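PDB 3I1I: homoserine O-acetyltransferase from Bacillus anthracis str. 'Ames Ancestor', which probably transfers an acetyl group from acetyl-CoA to the side-chain hydroxyl of L-homoserine, an early step towards methionine. Local coordinates for residues G209-G212 with E213-M217; A199-D203 with P204-G208; V99-P102 with H103-T106; T128-D131 with V132-Q136. All coordinates share one frame; numbering follows the deposited sequence.

The four contacts are all local, each made within one unbroken run of chain. Interaction 4, the buried one, is the first turns of a helix packed on the central sheet, held by regular helical bonds and a capping box. Interaction 3 is a polar surface turn in the long loop between that sheet and helix 129-142. Interactions 1 and 2 are partly buried and adjoin each other, their centres 9 Å apart, in the connection between helices 186-202 and 217-228. Aromatic packing matters most in these two: a tyrosine under a proline in interaction 1, a tryptophan against an arginine in interaction 2. Interaction 2 packs on a second subunit through several residues, interaction 4 through Thr128.

Interaction 1: G209-G212 with E213-M217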
loop_
_atom_site.group_PDB
_atom_site.type_symbol
_atom_site.label_atom_id
_atom_site.label_comp_id
_atom_site.label_asym_id
_atom_site.label_seq_id
_atom_site.Cartn_x
_atom_site.Cartn_y
_atom_site.Cartn_z
ATOM N N GLY A 209 -8.334 15.038 -8.183
ATOM C CA GLY A 209 -7.526 16.107 -7.619
ATOM C C GLY A 209 -8.335 17.335 -7.246
ATOM O O GLY A 209 -7.813 18.220 -6.579
ATOM N N LYS A 210 -9.607 17.382 -7.623
ATOM C CA LYS A 210 -10.434 18.559 -7.335
ATOM C C LYS A 210 -11.370 18.379 -6.134
ATOM O O LYS A 210 -12.520 18.757 -6.180
ATOM C CB LYS A 210 -11.242 18.966 -8.575
ATOM C CG LYS A 210 -10.449 18.865 -9.881
ATOM C CD LYS A 210 -10.480 20.163 -10.663
ATOM C CE LYS A 210 -10.162 19.930 -12.158
ATOM N NZ LYS A 210 -10.122 21.214 -12.959
ATOM N N TYR A 211 -10.855 17.841 -5.045
ATOM C CA TYR A 211 -11.685 17.532 -3.872
ATOM C C TYR A 211 -11.925 18.762 -2.994
ATOM O O TYR A 211 -12.653 18.689 -1.995
ATOM C CB TYR A 211 -11.028 16.433 -3.035
ATOM C CG TYR A 211 -9.567 16.734 -2.777
ATOM C CD1 TYR A 211 -9.187 17.607 -1.772
ATOM C CD2 TYR A 211 -8.569 16.187 -3.588
ATOM C CE1 TYR A 211 -7.839 17.924 -1.571
ATOM C CE2 TYR A 211 -7.242 16.496 -3.398
ATOM C CZ TYR A 211 -6.878 17.365 -2.390
ATOM O OH TYR A 211 -5.567 17.657 -2.173
ATOM N N GLY A 212 -11.254 19.864 -3.314
ATOM C CA GLY A 212 -11.381 21.097 -2.533
ATOM C C GLY A 212 -10.995 20.964 -1.067
ATOM O O GLY A 212 -9.827 20.735 -0.728
ATOM N N GLU A 213 -11.980 21.108 -0.187
ATOM C CA GLU A 213 -11.727 21.096 1.255
ATOM C C GLU A 213 -11.959 19.724 1.865
ATOM O O GLU A 213 -11.582 19.487 3.009
ATOM C CB GLU A 213 -12.605 22.144 1.967
ATOM C CG GLU A 213 -12.286 23.631 1.596
ATOM C CD GLU A 213 -10.782 23.920 1.518
ATOM O OE1 GLU A 213 -10.072 23.651 2.528
ATOM O OE2 GLU A 213 -10.313 24.413 0.448
ATOM N N GLU A 214 -12.560 18.821 1.104
ATOM C CA GLU A 214 -12.794 17.457 1.582
ATOM C C GLU A 214 -11.739 16.453 1.113
ATOM O O GLU A 214 -11.864 15.831 0.053
ATOM C CB GLU A 214 -14.189 17.007 1.195
ATOM C CG GLU A 214 -15.198 17.444 2.235
ATOM C CD GLU A 214 -16.600 17.468 1.700
ATOM O OE1 GLU A 214 -17.444 16.755 2.284
ATOM O OE2 GLU A 214 -16.844 18.189 0.692
ATOM N N GLN A 215 -10.712 16.305 1.941
ATOM C CA GLN A 215 -9.553 15.468 1.634
ATOM C C GLN A 215 -9.979 14.029 1.483
ATOM O O GLN A 215 -10.846 13.604 2.197
ATOM C CB GLN A 215 -8.517 15.562 2.761
ATOM C CG GLN A 215 -7.887 16.961 2.928
ATOM C CD GLN A 215 -6.933 17.329 1.811
ATOM O OE1 GLN A 215 -6.436 16.462 1.079
ATOM N NE2 GLN A 215 -6.645 18.618 1.685
ATOM N N PRO A 216 -9.355 13.275 0.554
ATOM C CA PRO A 216 -9.595 11.829 0.458
ATOM C C PRO A 216 -8.886 11.069 1.572
ATOM O O PRO A 216 -7.809 10.527 1.375
ATOM C CB PRO A 216 -9.030 11.476 -0.913
ATOM C CG PRO A 216 -7.951 12.448 -1.128
ATOM C CD PRO A 216 -8.381 13.730 -0.448
HETATM N N MSE A 217 -9.505 11.037 2.737
HETATM C CA MSE A 217 -8.885 10.502 3.949
HETATM C C MSE A 217 -8.534 9.006 3.898
HETATM O O MSE A 217 -7.516 8.590 4.456
HETATM C CB MSE A 217 -9.786 10.782 5.168
HETATM C CG MSE A 217 -10.040 12.275 5.418
HETATM SE SE MSE A 217 -8.382 13.266 5.781
HETATM C CE MSE A 217 -8.021 12.607 7.612
#
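Glu213 follows Gly212 at the tip of a type II' beta turn that runs from Tyr211 to Glu214. The first corner of such a turn takes a positive phi, which Gly212 adopts readily. The side chain of Glu213 is exposed at the turn. Glu214 closes the turn: its N-H donates to Tyr211 O (N to O 3.1 Å, 146° at the hydrogen). The carbonyl of Glu214 then turns in beside the tyrosine, with Glu214 O 3.3 Å from Tyr211 CB. Gln215 starts out away from the tyrosine, but the bend at its second torsion brings the amide back to the ring. Gln215 OE1 lies 3.3 Å from Tyr211 CE1, and the two planes are 57° apart, so amide and ring do not stack. Both polar ends are engaged by a third piece of chain: Tyr211 OH and Gln215 NE2 each bond to Asp276 OD1, while Gln215 OE1 bonds to Ala277 N. Pro216 completes the packing with a CH-pi contact, its CD over the middle of the tyrosine ring, 4.0 Å from the centroid. Tyr211 offers that face because its CG lies between the backbone N and the carbonyl carbon (chi1 49°), turning the ring towards the returning chain. Pro216, itself the centre of an inverse gamma turn, is the N-cap residue of helix 217-228. The turn thus leads straight into that helix, while its tyrosine and proline pack on the start of helix 277-289.

Interaction 2: A199-D203 with P204-G208; sequences AIRLD and PSWKG
Asp203 and Ser205 form an Asx turn where helix 186-202 gives way to a short 3-10 segment, 204-206. Asp203 OD1 accepts the N-H of Ser205 (3.1 Å), which meets it from above the carboxylate plane. One residue on, Trp206 N donates to Asp203 O at 2.9 Å, so side chain and backbone of one aspartate together fold the chain back on the helix end. The indole, its CG opposite the backbone N (chi1 -179°), is thereby laid along the last helical turn. Its six-membered ring receives Arg201 CG over one face, 4.1 Å from the centroid, in a CH-pi contact. Farther out, Trp206 CH2 sits under the middle of the guanidinium, 3.7 Å from Arg201 CZ, although the two planes are 52° apart. At the pyrrole end, Ile200 CG2 touches Trp206 CD1 at 3.8 Å. A second shell fixes these groups: Trp206 NE1 bonds to Asn278 OD1, and Asp203 OD2 accepts from Gly219 N in helix 217-228. Pro204 packs on Pro204 of a second subunit, placing the bend at a subunit interface. Asp203 OD1 has a further partner, a water that donates to it at 2.7 Å.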
loop_
_atom_site.group_PDB
_atom_site.type_symbol
_atom_site.label_atom_id
_atom_site.label_comp_id
_atom_site.label_asym_id
_atom_site.label_seq_id
_atom_site.Cartn_x
_atom_site.Cartn_y
_atom_site.Cartn_z
ATOM N N ALA A 199 -2.590 4.839 -4.037
ATOM C CA ALA A 199 -3.619 4.716 -3.000
ATOM C C ALA A 199 -4.516 5.990 -2.946
ATOM O O ALA A 199 -5.741 5.900 -2.895
ATOM C CB ALA A 199 -2.980 4.411 -1.627
ATOM N N ILE A 200 -3.913 7.164 -3.021
ATOM C CA ILE A 200 -4.696 8.402 -3.063
ATOM C C ILE A 200 -5.595 8.492 -4.353
ATOM O O ILE A 200 -6.789 8.835 -4.277
ATOM C CB ILE A 200 -3.785 9.644 -2.930
ATOM C CG1 ILE A 200 -2.936 9.561 -1.647
ATOM C CG2 ILE A 200 -4.627 10.901 -2.927
ATOM C CD1 ILE A 200 -1.709 10.509 -1.586
ATOM N N ARG A 201 -5.036 8.168 -5.513
ATOM C CA ARG A 201 -5.808 8.204 -6.777
ATOM C C ARG A 201 -6.973 7.212 -6.767
ATOM O O ARG A 201 -8.007 7.443 -7.425
ATOM C CB ARG A 201 -4.948 7.880 -8.000
ATOM C CG ARG A 201 -3.869 8.937 -8.333
ATOM C CD ARG A 201 -3.236 8.744 -9.771
ATOM N NE ARG A 201 -2.500 9.961 -10.075
ATOM C CZ ARG A 201 -2.751 10.818 -11.076
ATOM N NH1 ARG A 201 -2.018 11.944 -11.176
ATOM N NH2 ARG A 201 -3.685 10.555 -12.000
ATOM N N LEU A 202 -6.801 6.110 -6.043
ATOM C CA LEU A 202 -7.795 5.056 -6.066
ATOM C C LEU A 202 -9.050 5.467 -5.284
ATOM O O LEU A 202 -10.175 5.078 -5.633
ATOM C CB LEU A 202 -7.195 3.753 -5.526
ATOM C CG LEU A 202 -8.076 2.507 -5.682
ATOM C CD1 LEU A 202 -8.473 2.259 -7.178
ATOM C CD2 LEU A 202 -7.376 1.286 -5.049
ATOM N N ASP A 203 -8.844 6.243 -4.224
ATOM C CA ASP A 203 -9.935 6.783 -3.462
ATOM C C ASP A 203 -10.833 7.652 -4.356
ATOM O O ASP A 203 -10.384 8.643 -4.902
ATOM C CB ASP A 203 -9.377 7.606 -2.311
ATOM C CG ASP A 203 -10.397 7.897 -1.240
ATOM O OD1 ASP A 203 -11.624 7.849 -1.518
ATOM O OD2 ASP A 203 -9.925 8.181 -0.111
ATOM N N PRO A 204 -12.113 7.272 -4.515
ATOM C CA PRO A 204 -13.052 8.096 -5.308
ATOM C C PRO A 204 -13.272 9.521 -4.783
ATOM O O PRO A 204 -13.677 10.408 -5.523
ATOM C CB PRO A 204 -14.369 7.319 -5.255
ATOM C CG PRO A 204 -14.154 6.133 -4.394
ATOM C CD PRO A 204 -12.739 6.075 -3.921
ATOM N N SER A 205 -13.058 9.720 -3.497
ATOM C CA SER A 205 -13.079 11.057 -2.925
ATOM C C SER A 205 -12.021 11.983 -3.510
ATOM O O SER A 205 -12.121 13.180 -3.353
ATOM C CB SER A 205 -12.811 10.965 -1.438
ATOM O OG SER A 205 -13.948 10.472 -0.805
ATOM N N TRP A 206 -10.993 11.421 -4.142
ATOM C CA TRP A 206 -9.906 12.224 -4.682
ATOM C C TRP A 206 -10.434 13.138 -5.772
ATOM O O TRP A 206 -9.892 14.230 -5.972
ATOM C CB TRP A 206 -8.791 11.346 -5.233
ATOM C CG TRP A 206 -7.646 12.114 -5.774
ATOM C CD1 TRP A 206 -6.869 13.000 -5.091
ATOM C CD2 TRP A 206 -7.104 12.041 -7.098
ATOM N NE1 TRP A 206 -5.925 13.532 -5.916
ATOM C CE2 TRP A 206 -6.026 12.946 -7.151
ATOM C CE3 TRP A 206 -7.444 11.325 -8.245
ATOM C CZ2 TRP A 206 -5.270 13.147 -8.301
ATOM C CZ3 TRP A 206 -6.698 11.525 -9.403
ATOM C CH2 TRP A 206 -5.621 12.430 -9.416
ATOM N N LYS A 207 -11.484 12.672 -6.460
ATOM C CA LYS A 207 -12.168 13.429 -7.506
ATOM C C LYS A 207 -11.218 14.098 -8.472
ATOM O O LYS A 207 -11.320 15.296 -8.730
ATOM C CB LYS A 207 -13.044 14.496 -6.886
ATOM C CG LYS A 207 -14.297 13.975 -6.220
ATOM C CD LYS A 207 -14.814 15.009 -5.239
ATOM C CE LYS A 207 -16.123 14.586 -4.557
ATOM N NZ LYS A 207 -16.187 15.148 -3.160
ATOM N N GLY A 208 -10.276 13.327 -8.984
ATOM C CA GLY A 208 -9.375 13.819 -10.001
ATOM C C GLY A 208 -8.447 14.903 -9.495
ATOM O O GLY A 208 -7.807 15.590 -10.275
HETATM O O HOH W 1 -13.958 7.151 -0.323
#

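Interaction 3: V99-P102 with H103-T106; sequences VKNP and HVIT
Asn101 and Val104 close a type I beta turn, with Val104 N donating to Asn101 O at 3.2 Å and Pro102 and His103 at the corners. The whole turn lies in the connection between strand 87-91 and helix 129-142 of the alpha/beta hydrolase fold. An Asx turn is built into the same loop: Asn101 OD1 accepts the N-H of His103 (2.9 Å, 156° at the hydrogen), so the asparagine holds two successive amides, one with its backbone and one with its side chain. The CG of Asn101 lies opposite its own N (chi1 176°), which carries the amide over the turn to His103. There Asn101 OD1 also passes 3.5 Å from His103 CB, with the imidazole plane almost perpendicular to the amide plane (81°). The imidazole itself stacks with Tyr61. Val104 packs across the asparagine side chain, its CG2 3.8 Å from Asn101 ND2, and that ND2 donates to Gln98 OE1, three residues back along the chain. Hydrogen bonds at both its oxygen and its nitrogen thus fix the amide, and a valine methyl packs against it. Ile105 pairs through its backbone with Gly30 of strand 24-34, and Thr106 OG1 bonds to Asn93 O. The chain on the two sides of the turn meets in a methyl contact, Val99 CG2 to Thr106 CG2 at 3.8 Å.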
loop_
_atom_site.group_PDB
_atom_site.type_symbol
_atom_site.label_atom_id
_atom_site.label_comp_id
_atom_site.label_asym_id
_atom_site.label_seq_id
_atom_site.Cartn_x
_atom_site.Cartn_y
_atom_site.Cartn_z
ATOM N N VAL A 99 -0.061 21.976 4.529
ATOM C CA VAL A 99 -0.458 23.221 3.869
ATOM C C VAL A 99 -1.512 23.967 4.679
ATOM O O VAL A 99 -1.610 25.168 4.563
ATOM C CB VAL A 99 -1.003 23.001 2.432
ATOM C CG1 VAL A 99 -2.522 22.862 2.451
ATOM C CG2 VAL A 99 -0.595 24.195 1.540
ATOM N N LYS A 100 -2.276 23.267 5.505
ATOM C CA LYS A 100 -3.241 23.923 6.380
ATOM C C LYS A 100 -2.593 24.556 7.617
ATOM O O LYS A 100 -3.194 25.429 8.234
ATOM C CB LYS A 100 -4.366 22.964 6.804
ATOM C CG LYS A 100 -4.982 22.158 5.639
ATOM C CD LYS A 100 -6.286 21.446 6.056
ATOM C CE LYS A 100 -6.403 19.999 5.523
ATOM N NZ LYS A 100 -7.240 19.173 6.440
ATOM N N ASN A 101 -1.383 24.143 7.979
ATOM C CA ASN A 101 -0.643 24.784 9.083
ATOM C C ASN A 101 -0.336 26.235 8.719
ATOM O O ASN A 101 0.256 26.488 7.699
ATOM C CB ASN A 101 0.630 23.985 9.386
ATOM C CG ASN A 101 1.503 24.607 10.426
ATOM O OD1 ASN A 101 1.303 25.735 10.854
ATOM N ND2 ASN A 101 2.530 23.877 10.806
ATOM N N PRO A 102 -0.769 27.193 9.554
ATOM C CA PRO A 102 -0.690 28.608 9.225
ATOM C C PRO A 102 0.706 29.211 9.308
ATOM O O PRO A 102 0.916 30.309 8.795
ATOM C CB PRO A 102 -1.595 29.260 10.281
ATOM C CG PRO A 102 -1.483 28.368 11.448
ATOM C CD PRO A 102 -1.439 26.980 10.854
ATOM N N HIS A 103 1.642 28.503 9.937
ATOM C CA HIS A 103 3.041 28.886 9.899
ATOM C C HIS A 103 3.778 28.493 8.613
ATOM O O HIS A 103 4.966 28.797 8.493
ATOM C CB HIS A 103 3.789 28.214 11.030
ATOM C CG HIS A 103 3.381 28.682 12.379
ATOM N ND1 HIS A 103 3.555 29.986 12.798
ATOM C CD2 HIS A 103 2.792 28.026 13.403
ATOM C CE1 HIS A 103 3.108 30.103 14.032
ATOM N NE2 HIS A 103 2.650 28.927 14.426
ATOM N N VAL A 104 3.124 27.794 7.685
ATOM C CA VAL A 104 3.812 27.240 6.517
ATOM C C VAL A 104 3.611 28.142 5.326
ATOM O O VAL A 104 2.498 28.551 5.044
ATOM C CB VAL A 104 3.265 25.826 6.240
ATOM C CG1 VAL A 104 3.606 25.318 4.813
ATOM C CG2 VAL A 104 3.721 24.863 7.368
ATOM N N ILE A 105 4.666 28.483 4.613
ATOM C CA ILE A 105 4.510 29.285 3.397
ATOM C C ILE A 105 5.152 28.541 2.225
ATOM O O ILE A 105 6.369 28.359 2.183
ATOM C CB ILE A 105 5.154 30.717 3.562
ATOM C CG1 ILE A 105 4.476 31.473 4.724
ATOM C CG2 ILE A 105 5.078 31.513 2.253
ATOM C CD1 ILE A 105 5.375 32.520 5.420
ATOM N N THR A 106 4.320 28.112 1.280
ATOM C CA THR A 106 4.740 27.169 0.248
ATOM C C THR A 106 4.045 27.505 -1.059
ATOM O O THR A 106 3.097 28.284 -1.061
ATOM C CB THR A 106 4.371 25.710 0.635
ATOM O OG1 THR A 106 5.148 24.805 -0.153
ATOM C CG2 THR A 106 2.878 25.411 0.425
#

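Interaction 4: T128-D131 with V132-Q136; sequences TFLD and VARMQ
Leu130 carries its CG opposite the backbone N (chi1 175°), and Arg134 bends at its second torsion (chi2 -124°), bringing the leucine methyls and the guanidinium together one helical turn apart. Leu130 CD1 lies over the middle of the guanidinium face, 4.0 Å from Arg134 CZ, and CD1 also touches the arginine stem at CG (3.9 Å). The backbones of the same pair share a short helical bond, Arg134 N to Leu130 O at 2.8 Å. Successive bonds from Ala133 to Phe129 and from Met135, a selenomethionine, to Asp131 continue the pattern. The helix begins in a capping box. Thr128 OG1 accepts from Asp131 N (3.2 Å) and, weakly, from Leu130 N, while Asp131 OD2 returns the bond to Thr128 N (3.0 Å), so amides of the first turn gain side-chain partners. Asp131 OD1 is bound in turn by Glu20 N and Tyr17 OH, and Arg134 NE forms a salt bridge with Glu20, tying helix 129-142 to the 10-18 and 24-34 hairpin. Val132 and Met135 pack on strand 24-34 of the central sheet, and Phe129 faces helix 156-167, beside the probable nucleophile elbow.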
loop_
_atom_site.group_PDB
_atom_site.type_symbol
_atom_site.label_atom_id
_atom_site.label_comp_id
_atom_site.label_asym_id
_atom_site.label_seq_id
_atom_site.Cartn_x
_atom_site.Cartn_y
_atom_site.Cartn_z
ATOM N N THR A 128 11.349 18.545 -8.304
ATOM C CA THR A 128 12.372 17.716 -7.723
ATOM C C THR A 128 13.048 18.459 -6.579
ATOM O O THR A 128 12.822 19.651 -6.358
ATOM C CB THR A 128 13.455 17.410 -8.745
ATOM O OG1 THR A 128 14.202 18.611 -9.041
ATOM C CG2 THR A 128 12.823 16.840 -10.000
ATOM N N PHE A 129 13.896 17.759 -5.855
ATOM C CA PHE A 129 14.630 18.383 -4.774
ATOM C C PHE A 129 15.726 19.263 -5.280
ATOM O O PHE A 129 16.256 20.067 -4.540
ATOM C CB PHE A 129 15.112 17.341 -3.752
ATOM C CG PHE A 129 13.956 16.706 -2.994
ATOM C CD1 PHE A 129 13.096 17.502 -2.222
ATOM C CD2 PHE A 129 13.683 15.354 -3.101
ATOM C CE1 PHE A 129 11.999 16.957 -1.569
ATOM C CE2 PHE A 129 12.581 14.807 -2.445
ATOM C CZ PHE A 129 11.730 15.621 -1.686
ATOM N N LEU A 130 16.042 19.161 -6.567
ATOM C CA LEU A 130 16.922 20.143 -7.183
ATOM C C LEU A 130 16.191 21.494 -7.330
ATOM O O LEU A 130 16.798 22.558 -7.078
ATOM C CB LEU A 130 17.478 19.643 -8.485
ATOM C CG LEU A 130 18.330 20.620 -9.294
ATOM C CD1 LEU A 130 19.399 21.283 -8.439
ATOM C CD2 LEU A 130 18.925 19.846 -10.520
ATOM N N ASP A 131 14.899 21.462 -7.666
ATOM C CA ASP A 131 14.103 22.708 -7.701
ATOM C C ASP A 131 14.136 23.424 -6.364
ATOM O O ASP A 131 14.319 24.639 -6.328
ATOM C CB ASP A 131 12.672 22.450 -8.098
ATOM C CG ASP A 131 12.538 22.093 -9.566
ATOM O OD1 ASP A 131 13.046 22.881 -10.381
ATOM O OD2 ASP A 131 11.945 21.039 -9.909
ATOM N N VAL A 132 14.048 22.663 -5.266
ATOM C CA VAL A 132 14.095 23.249 -3.945
ATOM C C VAL A 132 15.483 23.897 -3.653
ATOM O O VAL A 132 15.561 25.011 -3.115
ATOM C CB VAL A 132 13.663 22.246 -2.843
ATOM C CG1 VAL A 132 13.950 22.812 -1.452
ATOM C CG2 VAL A 132 12.144 21.847 -3.016
ATOM N N ALA A 133 16.548 23.210 -4.037
ATOM C CA ALA A 133 17.898 23.703 -3.889
ATOM C C ALA A 133 18.082 25.002 -4.734
ATOM O O ALA A 133 18.697 25.959 -4.272
ATOM C CB ALA A 133 18.902 22.603 -4.308
ATOM N N ARG A 134 17.526 25.054 -5.942
ATOM C CA ARG A 134 17.662 26.269 -6.758
ATOM C C ARG A 134 16.939 27.463 -6.118
ATOM O O ARG A 134 17.470 28.569 -6.105
ATOM C CB ARG A 134 17.168 26.065 -8.184
ATOM C CG ARG A 134 17.854 24.884 -8.923
ATOM C CD ARG A 134 18.475 25.380 -10.186
ATOM N NE ARG A 134 19.055 24.342 -11.056
ATOM C CZ ARG A 134 20.358 24.040 -11.134
ATOM N NH1 ARG A 134 21.282 24.647 -10.363
ATOM N NH2 ARG A 134 20.736 23.102 -11.991
HETATM N N MSE A 135 15.760 27.228 -5.546
HETATM C CA MSE A 135 15.068 28.284 -4.867
HETATM C C MSE A 135 15.828 28.749 -3.634
HETATM O O MSE A 135 16.034 29.933 -3.476
HETATM C CB MSE A 135 13.673 27.863 -4.497
HETATM C CG MSE A 135 12.757 27.870 -5.694
HETATM SE SE MSE A 135 11.099 26.968 -5.236
HETATM C CE MSE A 135 10.598 28.066 -3.675
ATOM N N GLN A 136 16.265 27.824 -2.786
ATOM C CA GLN A 136 17.041 28.170 -1.612
ATOM C C GLN A 136 18.284 29.023 -1.952
ATOM O O GLN A 136 18.619 29.975 -1.251
ATOM C CB GLN A 136 17.507 26.900 -0.931
ATOM C CG GLN A 136 16.417 26.138 -0.176
ATOM C CD GLN A 136 16.967 24.834 0.380
ATOM O OE1 GLN A 136 17.836 24.198 -0.233
ATOM N NE2 GLN A 136 16.511 24.462 1.559
#